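Diacylglycerol kinase (Bacillus anthracis, PDB 3S40) probably transfers the terminal phosphate of ATP to diacylglycerol, producing phosphatidic acid for the turnover of membrane lipids. Local coordinates at residues L13-K18 against T26-I31; H46-E49 against K55-Q58; D129-N134 against G222-F227; Q136-F141 against C284-L289. All blocks are in the same frame, centred on the assembly; numbering follows the deposited sequence.

How the contacts relate
Contacts 1 and 2 belong to the parallel-sheet, nucleotide-binding type of domain, contacts 3 and 4 to the antiparallel sandwich. Contact 1 hands over to contact 2: V15 O and T47 N lie 2.8 Å apart, a probable hydrogen bond where the end of strand 11-15 meets the loop after strand 42-46, and T47 packs on N16 and P17. Contacts 3 and 4 are interleaved in the sequence, their centres about 5 Å apart, with V130 O 2.8 Å from L289 N. The centres of contacts 1 and 3 are about 31 Å apart, while contacts 2 and 4 come within about 9 Å at their nearest atoms. In relatives, the cleft between the domains holds the active site.

Contact 1 of 4, residues L13-K18 against T26-I31; sequences LIVNPK and TNLTKI
V15 and L28 meet where strand 11-15 of a parallel sheet is covered by helix 24-38, the first strand and helix of a beta-alpha-beta unit completed by strand 42-46. L28 can be followed outwards. Its CB starts too far off to touch the strand, 6.7 Å from V15 CG2, and CG is still beyond packing range. The branch then splits: CD1 turns to the sheet and reaches V15 CG2 at 4.2 Å, while CD2 heads for the ring of H46 and only loosely approaches it. CD1 also lies against the tip of I31, 4.0 Å from I31 CD1, one helical turn further on. Neither torsion of L28 is staggered (chi1 -108°, chi2 27°), and this unusual bend is what brings CD1 over the valine.

I31 in turn puts CD1 opposite L13 CD2 at 4.4 Å, so the apolar contact is a loose one. F70 of strand 66-71 and helix 113-120 pack on I31 as well, burying that end. Past the strand the link becomes polar: a water donates to P17 O and accepts from N27 ND2. The loop is shaped by N16, whose ND2 bonds T75 OG1 of the GGDGT sequence, probably part of the nucleotide site. Its OD1 closes an Asx turn, accepting from K18 N at 3.1 Å with the donor 52° above the carbonyl plane.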
# COMPACT_ATOMS: atom_id res chain seq x y z
N LEU A 13 12.69 -5.84 -14.14
CA LEU A 13 11.67 -4.81 -14.35
C LEU A 13 10.42 -5.43 -14.95
O LEU A 13 10.45 -6.01 -16.04
CB LEU A 13 12.20 -3.69 -15.28
CG LEU A 13 11.18 -2.66 -15.78
CD1 LEU A 13 10.67 -1.80 -14.61
CD2 LEU A 13 11.71 -1.73 -16.89
N ILE A 14 9.31 -5.33 -14.22
CA ILE A 14 8.02 -5.81 -14.72
C ILE A 14 7.27 -4.63 -15.29
O ILE A 14 7.09 -3.62 -14.61
CB ILE A 14 7.16 -6.48 -13.62
CG1 ILE A 14 7.90 -7.71 -13.08
CG2 ILE A 14 5.75 -6.86 -14.16
CD1 ILE A 14 7.37 -8.24 -11.74
N VAL A 15 6.84 -4.75 -16.54
CA VAL A 15 6.14 -3.67 -17.22
C VAL A 15 4.72 -4.05 -17.57
O VAL A 15 4.49 -5.03 -18.28
CB VAL A 15 6.84 -3.30 -18.55
CG1 VAL A 15 5.97 -2.36 -19.37
CG2 VAL A 15 8.22 -2.69 -18.26
N ASN A 16 3.76 -3.26 -17.07
CA ASN A 16 2.38 -3.33 -17.54
C ASN A 16 2.25 -2.41 -18.75
O ASN A 16 2.30 -1.19 -18.62
CB ASN A 16 1.42 -2.90 -16.43
CG ASN A 16 -0.04 -2.91 -16.87
OD1 ASN A 16 -0.35 -3.23 -18.01
ND2 ASN A 16 -0.94 -2.57 -15.96
N PRO A 17 2.09 -3.00 -19.95
CA PRO A 17 2.12 -2.24 -21.20
C PRO A 17 0.99 -1.23 -21.26
O PRO A 17 1.08 -0.23 -21.97
CB PRO A 17 1.93 -3.31 -22.29
CG PRO A 17 2.25 -4.62 -21.62
CD PRO A 17 1.83 -4.44 -20.19
N LYS A 18 -0.07 -1.48 -20.50
CA LYS A 18 -1.18 -0.55 -20.43
C LYS A 18 -0.89 0.64 -19.52
O LYS A 18 -1.59 1.66 -19.57
CB LYS A 18 -2.46 -1.25 -19.96
CG LYS A 18 -3.28 -1.87 -21.07
CD LYS A 18 -2.99 -3.35 -21.26
CE LYS A 18 -3.85 -3.92 -22.38
NZ LYS A 18 -3.75 -5.40 -22.47
N THR A 26 6.92 5.69 -25.49
CA THR A 26 7.30 6.92 -24.82
C THR A 26 7.64 6.66 -23.36
O THR A 26 8.63 7.18 -22.84
CB THR A 26 6.19 7.98 -24.93
OG1 THR A 26 6.12 8.44 -26.28
CG2 THR A 26 6.51 9.16 -24.04
N ASN A 27 6.81 5.86 -22.69
CA ASN A 27 7.09 5.49 -21.31
C ASN A 27 8.42 4.76 -21.14
O ASN A 27 9.18 5.01 -20.21
CB ASN A 27 5.94 4.64 -20.76
CG ASN A 27 4.65 5.43 -20.68
OD1 ASN A 27 4.67 6.66 -20.61
ND2 ASN A 27 3.52 4.73 -20.71
N LEU A 28 8.71 3.85 -22.06
CA LEU A 28 9.91 3.06 -21.96
C LEU A 28 11.16 3.90 -22.24
O LEU A 28 12.25 3.62 -21.72
CB LEU A 28 9.80 1.85 -22.87
CG LEU A 28 9.60 0.48 -22.23
CD1 LEU A 28 8.90 0.57 -20.90
CD2 LEU A 28 8.86 -0.47 -23.18
N THR A 29 11.00 4.95 -23.04
CA THR A 29 12.10 5.88 -23.29
C THR A 29 12.42 6.63 -22.00
O THR A 29 13.56 7.01 -21.74
CB THR A 29 11.69 6.92 -24.35
OG1 THR A 29 11.50 6.25 -25.60
CG2 THR A 29 12.77 7.99 -24.50
N LYS A 30 11.41 6.83 -21.19
CA LYS A 30 11.61 7.55 -19.94
C LYS A 30 12.23 6.68 -18.85
O LYS A 30 13.08 7.13 -18.09
CB LYS A 30 10.30 8.15 -19.48
CG LYS A 30 9.81 9.27 -20.37
CD LYS A 30 8.42 9.73 -19.97
CE LYS A 30 7.91 10.83 -20.89
NZ LYS A 30 6.58 11.35 -20.44
N ILE A 31 11.83 5.42 -18.77
CA ILE A 31 12.26 4.65 -17.61
C ILE A 31 13.39 3.67 -17.83
O ILE A 31 14.18 3.44 -16.93
CB ILE A 31 11.08 3.92 -16.93
CG1 ILE A 31 10.66 2.69 -17.72
CG2 ILE A 31 9.91 4.87 -16.70
CD1 ILE A 31 9.40 2.02 -17.17
O HOH W 1 3.07 1.75 -20.97

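Contact 2 of 4, residues H46-E49 against K55-Q58; sequences HTKE and KYCQ
The ring of Y56 points out from its helix straight at the end of strand 42-46, and its hydroxyl lands on the backbone of H46. Y56 OH donates to H46 O at 2.7 Å. The approach is bent rather than head-on, with a C=O...donor angle of 144° and the donor tilted modestly from the carbonyl plane. Seen from the tyrosine, the acceptor lies at the ring edge, near the ring plane; Y56 CE2 is itself only 3.4 Å from H46 O, so the carbonyl sits beside the C-O end of the ring and not over a face.

T47 comes at the ring obliquely, bringing its methyl CG2 to 4.0 Å from Y56 CE2. With chi1 at 51° the threonine splits its duties: CG2 goes beside its own backbone N and to the tyrosine, while OG1 turns to strand 11-15 and makes a weak hydrogen bond to V15 O. K48 runs roughly perpendicular to the tyrosine, its CD passing the hydroxyl at 4.2 Å. At the start of the helix, D52 OD2 receives the backbone N-H groups of both K48 and E49, tying down the turn into the helix.

Y56 also packs on I14 of strand 11-15. The arrangement belongs to a beta-alpha-beta crossover of a Rossmann-like parallel sheet, in which strand 42-46 leads through helix 52-60 to strand 66-71, passing over strand 11-15.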
# COMPACT_ATOMS: atom_id res chain seq x y z
N HIS A 46 7.20 -7.92 -20.00
CA HIS A 46 5.89 -7.30 -20.07
C HIS A 46 4.86 -8.25 -19.49
O HIS A 46 4.99 -9.45 -19.67
CB HIS A 46 5.52 -6.98 -21.51
CG HIS A 46 6.50 -6.07 -22.19
ND1 HIS A 46 6.25 -5.52 -23.44
CD2 HIS A 46 7.71 -5.62 -21.81
CE1 HIS A 46 7.28 -4.77 -23.79
NE2 HIS A 46 8.18 -4.81 -22.82
N THR A 47 3.87 -7.74 -18.77
CA THR A 47 2.72 -8.56 -18.38
C THR A 47 1.80 -8.71 -19.60
O THR A 47 1.83 -7.88 -20.49
CB THR A 47 1.89 -7.92 -17.25
OG1 THR A 47 1.56 -6.57 -17.61
CG2 THR A 47 2.67 -7.92 -15.93
N LYS A 48 0.99 -9.76 -19.62
CA LYS A 48 -0.01 -9.94 -20.68
C LYS A 48 -1.41 -10.02 -20.10
O LYS A 48 -2.34 -9.39 -20.60
CB LYS A 48 0.28 -11.18 -21.52
CG LYS A 48 1.37 -10.98 -22.56
CD LYS A 48 2.68 -11.67 -22.15
CE LYS A 48 3.76 -11.50 -23.21
NZ LYS A 48 5.04 -12.15 -22.80
N GLU A 49 -1.57 -10.81 -19.04
CA GLU A 49 -2.86 -10.86 -18.37
C GLU A 49 -2.70 -10.58 -16.89
O GLU A 49 -1.59 -10.63 -16.34
CB GLU A 49 -3.52 -12.22 -18.56
CG GLU A 49 -3.88 -12.53 -19.99
CD GLU A 49 -3.42 -13.91 -20.40
OE1 GLU A 49 -2.54 -14.46 -19.71
OE2 GLU A 49 -3.93 -14.44 -21.42
N LYS A 55 2.95 -13.92 -10.95
CA LYS A 55 3.74 -15.08 -11.35
C LYS A 55 5.20 -14.73 -11.62
O LYS A 55 6.07 -15.53 -11.33
CB LYS A 55 3.14 -15.77 -12.59
CG LYS A 55 1.81 -16.41 -12.34
CD LYS A 55 1.13 -16.79 -13.63
CE LYS A 55 -0.34 -17.14 -13.38
NZ LYS A 55 -1.02 -17.60 -14.63
N TYR A 56 5.46 -13.55 -12.17
CA TYR A 56 6.85 -13.18 -12.46
C TYR A 56 7.58 -12.97 -11.14
O TYR A 56 8.73 -13.41 -10.99
CB TYR A 56 6.96 -11.91 -13.29
CG TYR A 56 6.36 -11.95 -14.67
CD1 TYR A 56 6.11 -13.14 -15.33
CD2 TYR A 56 6.03 -10.76 -15.33
CE1 TYR A 56 5.55 -13.16 -16.62
CE2 TYR A 56 5.48 -10.75 -16.60
CZ TYR A 56 5.25 -11.95 -17.24
OH TYR A 56 4.69 -11.92 -18.50
N CYS A 57 6.92 -12.32 -10.19
CA CYS A 57 7.53 -12.09 -8.89
C CYS A 57 7.93 -13.40 -8.26
O CYS A 57 9.05 -13.55 -7.79
CB CYS A 57 6.60 -11.32 -7.94
SG CYS A 57 6.49 -9.55 -8.32
N GLN A 58 7.00 -14.34 -8.26
CA GLN A 58 7.23 -15.63 -7.64
C GLN A 58 8.31 -16.44 -8.35
O GLN A 58 9.09 -17.13 -7.71
CB GLN A 58 5.92 -16.41 -7.51
CG GLN A 58 5.05 -15.80 -6.41
CD GLN A 58 3.67 -16.42 -6.27
OE1 GLN A 58 3.20 -17.12 -7.16
NE2 GLN A 58 3.02 -16.13 -5.16

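Contact 3 of 4, residues D129-N134 against G222-F227; sequences DVAKAN and GTLDIF
D129 extends its carboxylate from strand 125-133 to the backbone at the approach to strand 224-230, where G222 N donates to D129 OD2 at 2.8 Å. The torsions aim it: with chi1 at -51°, CG stands opposite the carbonyl carbon and beside the aspartate's own N, and chi2 sends OD2 forward to the glycine. The bond uses the syn side of OD2, 17° out of the carboxylate plane, and is moderately bent at N-H (144°). G222, with a positive phi, lies in the turn just ahead of the strand.

Two residues along, A131 CB meets L224 CD2 at 4.3 Å. In the leucine CD1 continues the extended line of the chain, while CD2, the branch that turns aside from it, is the one that meets the short alanine. L224 rests on I286 and L288 as well, so it lies between the two sheets of the sandwich, which contribute strands 125-133 and 224-230 respectively.

D129 OD1 accepts from G291 N. The two oxygens of one buried carboxylate are therefore held by two different backbone N-H groups, which should fix the rotation of the group and pin the turn at G222 to the opposite sheet.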
# COMPACT_ATOMS: atom_id res chain seq x y z
N ASP A 129 6.67 -2.19 6.65
CA ASP A 129 5.84 -3.20 7.31
C ASP A 129 4.74 -3.69 6.35
O ASP A 129 4.27 -2.93 5.51
CB ASP A 129 5.19 -2.65 8.60
CG ASP A 129 6.20 -1.98 9.55
OD1 ASP A 129 7.42 -2.31 9.50
OD2 ASP A 129 5.76 -1.12 10.36
N VAL A 130 4.34 -4.95 6.51
CA VAL A 130 3.28 -5.53 5.70
C VAL A 130 2.23 -6.12 6.61
O VAL A 130 2.55 -6.91 7.51
CB VAL A 130 3.84 -6.64 4.79
CG1 VAL A 130 2.69 -7.40 4.10
CG2 VAL A 130 4.85 -6.07 3.78
N ALA A 131 0.97 -5.77 6.36
CA ALA A 131 -0.11 -6.23 7.22
C ALA A 131 -0.63 -7.61 6.79
O ALA A 131 -0.49 -8.01 5.63
CB ALA A 131 -1.25 -5.20 7.23
N LYS A 132 -1.23 -8.32 7.74
CA LYS A 132 -1.92 -9.59 7.47
C LYS A 132 -3.31 -9.62 8.10
O LYS A 132 -3.45 -9.55 9.33
CB LYS A 132 -1.12 -10.77 8.03
CG LYS A 132 -0.66 -11.75 6.98
CD LYS A 132 -0.59 -13.16 7.54
CE LYS A 132 0.63 -13.90 7.02
NZ LYS A 132 0.58 -15.37 7.31
N ALA A 133 -4.33 -9.75 7.27
CA ALA A 133 -5.70 -9.89 7.76
C ALA A 133 -6.26 -11.27 7.40
O ALA A 133 -6.37 -11.60 6.23
CB ALA A 133 -6.57 -8.78 7.18
N ASN A 134 -6.61 -12.06 8.41
CA ASN A 134 -7.06 -13.43 8.18
C ASN A 134 -6.17 -14.11 7.14
O ASN A 134 -6.66 -14.64 6.15
CB ASN A 134 -8.52 -13.48 7.70
CG ASN A 134 -9.52 -13.14 8.80
OD1 ASN A 134 -9.16 -13.06 9.98
ND2 ASN A 134 -10.79 -12.96 8.42
N GLY A 222 5.85 0.07 12.89
CA GLY A 222 5.64 -1.16 13.62
C GLY A 222 4.24 -1.36 14.19
O GLY A 222 4.01 -2.30 14.96
N THR A 223 3.31 -0.49 13.84
CA THR A 223 1.93 -0.65 14.29
C THR A 223 0.97 -0.36 13.15
O THR A 223 1.36 0.19 12.11
CB THR A 223 1.56 0.28 15.47
OG1 THR A 223 1.52 1.64 15.02
CG2 THR A 223 2.57 0.16 16.62
N LEU A 224 -0.28 -0.72 13.37
CA LEU A 224 -1.37 -0.43 12.46
C LEU A 224 -2.26 0.62 13.11
O LEU A 224 -2.35 0.68 14.34
CB LEU A 224 -2.19 -1.70 12.24
CG LEU A 224 -1.41 -2.72 11.42
CD1 LEU A 224 -2.23 -3.97 11.18
CD2 LEU A 224 -1.02 -2.07 10.10
N ASP A 225 -2.93 1.41 12.27
CA ASP A 225 -3.83 2.46 12.74
C ASP A 225 -5.29 2.07 12.57
O ASP A 225 -5.78 1.90 11.45
CB ASP A 225 -3.55 3.78 12.01
CG ASP A 225 -2.30 4.46 12.51
OD1 ASP A 225 -2.40 5.55 13.13
OD2 ASP A 225 -1.21 3.89 12.31
N ILE A 226 -5.97 1.91 13.69
CA ILE A 226 -7.40 1.68 13.69
C ILE A 226 -8.08 3.03 13.63
O ILE A 226 -7.75 3.95 14.39
CB ILE A 226 -7.86 0.97 14.96
CG1 ILE A 226 -7.13 -0.36 15.13
CG2 ILE A 226 -9.37 0.80 14.96
CD1 ILE A 226 -7.48 -1.10 16.40
N PHE A 227 -9.05 3.16 12.74
CA PHE A 227 -9.76 4.42 12.57
C PHE A 227 -11.24 4.11 12.38
O PHE A 227 -11.65 3.42 11.43
CB PHE A 227 -9.19 5.17 11.36
CG PHE A 227 -9.72 6.57 11.19
CD1 PHE A 227 -9.15 7.63 11.87
CD2 PHE A 227 -10.80 6.83 10.36
CE1 PHE A 227 -9.63 8.92 11.72
CE2 PHE A 227 -11.29 8.12 10.20
CZ PHE A 227 -10.70 9.16 10.88

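Contact 4 of 4, residues Q136-F141 against C284-L289; sequences QHFLNF and CQIELL
I286 and L289 are the residues of strand 284-296 that reach F138 and H137 here, past the intervening strand 125-133. Starting from the front of the segment, Q285 turns its amide to E287: NE2 donates to E287 OE1 at 2.9 Å. The oxygen is met from above the carboxylate plane, while the partner lies close to the plane of the glutamine amide. Q285 N is held by N134 OD1, at the hairpin turn between strands 125-133 and 136-138.

I286 comes next. Its CG2 approaches the edge of the F138 ring, near the ring plane, 4.3 Å from CE2. A131 supports the phenyl ring, I264 of strand 261-266 packs on the isoleucine, and both residues of the pair are buried inside the beta sandwich. The antiparallel order 136-138, 125-133, 284-296 makes it a contact between second neighbours.

E287 O is hydrogen-bonded to K132 N of the middle strand, and L288 packs on D129 and N203. L289 then rises toward H137. CG lies beside its own N (chi1 -52°), and CD1 touches the imidazole at its edge, in plane, 3.9 Å from both NE2 and CD2. The two side chains cross at about a right angle, with V130 and K132 packing on the same histidine.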
# COMPACT_ATOMS: atom_id res chain seq x y z
N GLN A 136 -4.27 -12.86 4.87
CA GLN A 136 -4.21 -12.16 3.59
C GLN A 136 -3.34 -10.91 3.80
O GLN A 136 -3.53 -10.17 4.78
CB GLN A 136 -5.62 -11.78 3.16
CG GLN A 136 -5.70 -10.70 2.11
CD GLN A 136 -5.31 -11.19 0.73
OE1 GLN A 136 -6.16 -11.67 -0.03
NE2 GLN A 136 -4.03 -11.06 0.39
N HIS A 137 -2.39 -10.67 2.89
CA HIS A 137 -1.46 -9.53 3.04
C HIS A 137 -1.99 -8.26 2.40
O HIS A 137 -2.48 -8.30 1.28
CB HIS A 137 -0.09 -9.83 2.42
CG HIS A 137 0.64 -10.97 3.06
ND1 HIS A 137 0.63 -12.24 2.54
CD2 HIS A 137 1.40 -11.02 4.18
CE1 HIS A 137 1.36 -13.03 3.31
NE2 HIS A 137 1.84 -12.31 4.31
N PHE A 138 -1.85 -7.14 3.10
CA PHE A 138 -2.07 -5.83 2.48
C PHE A 138 -1.03 -4.78 2.86
O PHE A 138 -0.45 -4.82 3.94
CB PHE A 138 -3.49 -5.28 2.73
CG PHE A 138 -3.78 -4.93 4.16
CD1 PHE A 138 -3.61 -3.63 4.62
CD2 PHE A 138 -4.23 -5.90 5.04
CE1 PHE A 138 -3.90 -3.30 5.95
CE2 PHE A 138 -4.52 -5.59 6.36
CZ PHE A 138 -4.35 -4.28 6.82
N LEU A 139 -0.82 -3.85 1.94
CA LEU A 139 0.21 -2.83 2.09
C LEU A 139 -0.40 -1.49 2.49
O LEU A 139 0.23 -0.67 3.17
CB LEU A 139 0.93 -2.67 0.75
CG LEU A 139 2.43 -2.46 0.78
CD1 LEU A 139 3.06 -3.36 1.82
CD2 LEU A 139 3.01 -2.73 -0.61
N ASN A 140 -1.64 -1.26 2.07
CA ASN A 140 -2.25 0.04 2.21
C ASN A 140 -3.33 0.14 3.27
O ASN A 140 -3.20 0.90 4.23
CB ASN A 140 -2.80 0.53 0.87
CG ASN A 140 -2.16 1.81 0.44
OD1 ASN A 140 -1.41 1.84 -0.54
ND2 ASN A 140 -2.42 2.87 1.18
N PHE A 141 -4.40 -0.63 3.11
CA PHE A 141 -5.51 -0.46 4.02
C PHE A 141 -6.45 -1.65 4.03
O PHE A 141 -6.50 -2.43 3.09
CB PHE A 141 -6.28 0.82 3.66
CG PHE A 141 -7.26 0.64 2.53
CD1 PHE A 141 -8.59 0.33 2.79
CD2 PHE A 141 -6.84 0.76 1.21
CE1 PHE A 141 -9.48 0.15 1.75
CE2 PHE A 141 -7.74 0.57 0.16
CZ PHE A 141 -9.06 0.27 0.43
N CYS A 284 -12.48 -10.85 11.92
CA CYS A 284 -11.17 -10.72 11.30
C CYS A 284 -10.06 -10.42 12.31
O CYS A 284 -10.22 -9.55 13.19
CB CYS A 284 -11.22 -9.65 10.21
SG CYS A 284 -9.87 -9.70 9.06
N GLN A 285 -8.96 -11.16 12.20
CA GLN A 285 -7.76 -10.95 13.01
C GLN A 285 -6.69 -10.28 12.15
O GLN A 285 -6.46 -10.68 11.00
CB GLN A 285 -7.23 -12.28 13.56
CG GLN A 285 -5.99 -12.15 14.46
CD GLN A 285 -6.24 -11.39 15.77
OE1 GLN A 285 -7.37 -11.36 16.27
NE2 GLN A 285 -5.19 -10.80 16.33
N ILE A 286 -6.06 -9.25 12.71
CA ILE A 286 -5.03 -8.54 11.97
C ILE A 286 -3.72 -8.48 12.73
O ILE A 286 -3.69 -8.16 13.93
CB ILE A 286 -5.44 -7.11 11.58
CG1 ILE A 286 -6.89 -7.06 11.10
CG2 ILE A 286 -4.49 -6.55 10.53
CD1 ILE A 286 -7.31 -5.74 10.52
N GLU A 287 -2.64 -8.79 12.00
CA GLU A 287 -1.27 -8.82 12.52
C GLU A 287 -0.40 -7.94 11.62
O GLU A 287 -0.70 -7.76 10.44
CB GLU A 287 -0.71 -10.24 12.47
CG GLU A 287 -1.60 -11.32 13.07
CD GLU A 287 -1.73 -11.22 14.58
OE1 GLU A 287 -2.71 -11.76 15.13
OE2 GLU A 287 -0.84 -10.60 15.21
N LEU A 288 0.69 -7.43 12.16
CA LEU A 288 1.62 -6.67 11.36
C LEU A 288 2.96 -7.39 11.25
O LEU A 288 3.51 -7.82 12.26
CB LEU A 288 1.85 -5.30 11.97
CG LEU A 288 2.75 -4.44 11.09
CD1 LEU A 288 1.94 -3.79 9.99
CD2 LEU A 288 3.49 -3.42 11.91
N LEU A 289 3.50 -7.50 10.04
CA LEU A 289 4.85 -8.05 9.86
C LEU A 289 5.87 -6.92 9.72
O LEU A 289 6.00 -6.28 8.68
CB LEU A 289 4.89 -8.97 8.64
CG LEU A 289 3.81 -10.05 8.64
CD1 LEU A 289 3.79 -10.76 7.28
CD2 LEU A 289 4.04 -11.03 9.79